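Local coordinates for purine-binding protein BAB2_0673 (Brucella melitensis biovar Abortus, PDB 3S99), which binds adenine and probably other purines such as guanine, and may serve an ABC-type uptake system for them, at residues Asp210-Thr216 and Ile230-Gln235. Residues are numbered along the deposited sequence; the frame is centred on the assembly and turned at random.
Sequences DIITQHT and IKAFGQ
Ile-230 lays its CG2 methyl against the backbone of Asp-210, 3.6 Å from Asp-210 O and close to Ile-212 CG1; both isoleucines also pack on Ile-205 of helix 194-206. Lys-231 N donates to a water that in turn donates to Asp-210 O, and Lys-231 O takes a hydrogen bond from Ile-212 N at 3.0 Å, in the carbonyl plane. The lysine chain runs off to Asn-292 O. Ala-232 sets CB 4.0 Å from Ile-212 CB, on the sheet face covered by helix 194-206. Phe-233 N then donates to Ile-212 O, again at 3.0 Å and almost in line with the carbonyl. This is the parallel pairing of a beta-alpha-beta unit, strands 211-214 and 231-236 joined through helix 220-227, near the middle of one of the two six-stranded sheets of this periplasmic-binding-protein-like fold. The Phe-233 ring, on the face opposite Ala-232, brings CE2 to 3.5 Å from Ile-211 CG2 and meets Thr-213 obliquely. From Phe-233 on the strands part, and two waters fill in: one accepts from Gln-214 N and lies within bonding distance of Thr-213 OG1 and Phe-233 O, the other lies between Phe-233 O and Gln-214 OE1, each with more acceptors around it than its protons can serve. Gln-235, with CG anti to its N (chi1 175°) and the chain bent beyond, reaches across to the residues that follow strand 211-214: CB lies on Gln-214 CG, CG sits 3.3 Å from Thr-216 O, and NE2 stands 3.8 Å above the plane of the His-215 ring, toward its rim. That ring touches the bound adenine, its NE2 hydrogen-bonded to Glu-162.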
# COMPACT_ATOMS: atom_id res chain seq x y z
N ASP A 210 12.57 18.14 2.44
CA ASP A 210 12.99 17.77 3.79
C ASP A 210 12.17 16.64 4.42
O ASP A 210 12.38 16.30 5.59
CB ASP A 210 13.16 19.03 4.66
CG ASP A 210 11.87 19.81 4.85
OD1 ASP A 210 10.81 19.35 4.39
OD2 ASP A 210 11.93 20.89 5.47
N ILE A 211 11.29 16.02 3.63
CA ILE A 211 10.58 14.79 3.99
C ILE A 211 10.60 13.83 2.79
O ILE A 211 10.47 14.26 1.65
CB ILE A 211 9.08 15.08 4.40
CG1 ILE A 211 8.99 16.03 5.61
CG2 ILE A 211 8.33 13.78 4.74
CD1 ILE A 211 9.13 15.34 6.97
N ILE A 212 10.77 12.53 3.04
CA ILE A 212 10.74 11.50 1.97
C ILE A 212 9.63 10.50 2.22
O ILE A 212 9.40 10.05 3.36
CB ILE A 212 12.08 10.75 1.84
CG1 ILE A 212 13.16 11.65 1.23
CG2 ILE A 212 11.91 9.47 1.01
CD1 ILE A 212 12.88 12.15 -0.20
N THR A 213 8.91 10.18 1.17
CA THR A 213 7.90 9.17 1.25
C THR A 213 7.82 8.46 -0.09
O THR A 213 8.24 9.02 -1.13
CB THR A 213 6.52 9.80 1.59
OG1 THR A 213 5.60 8.77 1.96
CG2 THR A 213 6.00 10.55 0.42
N GLN A 214 7.21 7.30 -0.10
CA GLN A 214 7.24 6.44 -1.30
C GLN A 214 6.02 5.56 -1.49
O GLN A 214 5.32 5.26 -0.53
CB GLN A 214 8.46 5.52 -1.27
CG GLN A 214 8.29 4.36 -0.31
CD GLN A 214 9.57 3.65 -0.04
OE1 GLN A 214 10.58 4.27 0.32
NE2 GLN A 214 9.55 2.32 -0.18
N HIS A 215 5.79 5.14 -2.74
CA HIS A 215 4.88 4.03 -3.03
C HIS A 215 5.58 2.87 -3.75
O HIS A 215 4.95 2.08 -4.46
CB HIS A 215 3.70 4.52 -3.85
CG HIS A 215 2.44 3.74 -3.65
ND1 HIS A 215 1.23 4.35 -3.39
CD2 HIS A 215 2.19 2.41 -3.73
CE1 HIS A 215 0.29 3.42 -3.29
NE2 HIS A 215 0.84 2.24 -3.52
N THR A 216 6.89 2.77 -3.55
CA THR A 216 7.67 1.61 -3.97
C THR A 216 7.89 0.69 -2.76
O THR A 216 7.53 1.03 -1.61
CB THR A 216 8.99 2.08 -4.56
OG1 THR A 216 9.70 2.87 -3.57
CG2 THR A 216 8.72 2.91 -5.87
N ILE A 230 17.44 13.02 6.81
CA ILE A 230 16.12 13.47 6.33
C ILE A 230 15.04 12.52 6.82
O ILE A 230 15.15 11.31 6.68
CB ILE A 230 16.08 13.58 4.77
CG1 ILE A 230 17.04 14.69 4.30
CG2 ILE A 230 14.67 13.84 4.24
CD1 ILE A 230 16.72 16.09 4.88
N LYS A 231 14.00 13.09 7.42
CA LYS A 231 12.94 12.32 8.01
C LYS A 231 12.02 11.75 6.92
O LYS A 231 11.84 12.35 5.85
CB LYS A 231 12.19 13.16 9.07
CG LYS A 231 13.12 13.51 10.28
CD LYS A 231 12.37 13.96 11.52
CE LYS A 231 13.30 14.15 12.77
NZ LYS A 231 12.62 14.87 13.93
N ALA A 232 11.46 10.58 7.18
CA ALA A 232 10.78 9.82 6.13
C ALA A 232 9.66 8.94 6.68
O ALA A 232 9.56 8.73 7.90
CB ALA A 232 11.82 8.95 5.39
N PHE A 233 8.82 8.43 5.80
CA PHE A 233 7.79 7.45 6.20
C PHE A 233 8.13 6.08 5.63
O PHE A 233 8.50 5.95 4.48
CB PHE A 233 6.41 7.90 5.75
CG PHE A 233 6.01 9.28 6.30
CD1 PHE A 233 5.51 9.41 7.58
CD2 PHE A 233 6.17 10.43 5.53
CE1 PHE A 233 5.15 10.69 8.12
CE2 PHE A 233 5.79 11.69 6.01
CZ PHE A 233 5.31 11.83 7.30
N GLY A 234 8.00 5.04 6.46
CA GLY A 234 8.07 3.68 5.95
C GLY A 234 6.83 3.29 5.19
O GLY A 234 5.77 3.91 5.33
N GLN A 235 6.96 2.23 4.40
CA GLN A 235 5.93 1.78 3.50
C GLN A 235 5.68 0.31 3.65
O GLN A 235 6.62 -0.47 3.53
CB GLN A 235 6.41 2.04 2.06
CG GLN A 235 5.49 1.53 0.91
CD GLN A 235 4.11 2.13 0.84
OE1 GLN A 235 3.70 2.99 1.67
NE2 GLN A 235 3.36 1.71 -0.18
O HOH W 1 13.70 16.00 7.92
O HOH W 2 6.67 6.35 2.36
O HOH W 3 10.09 6.60 2.05
O HOH W 4 4.48 -0.28 -1.64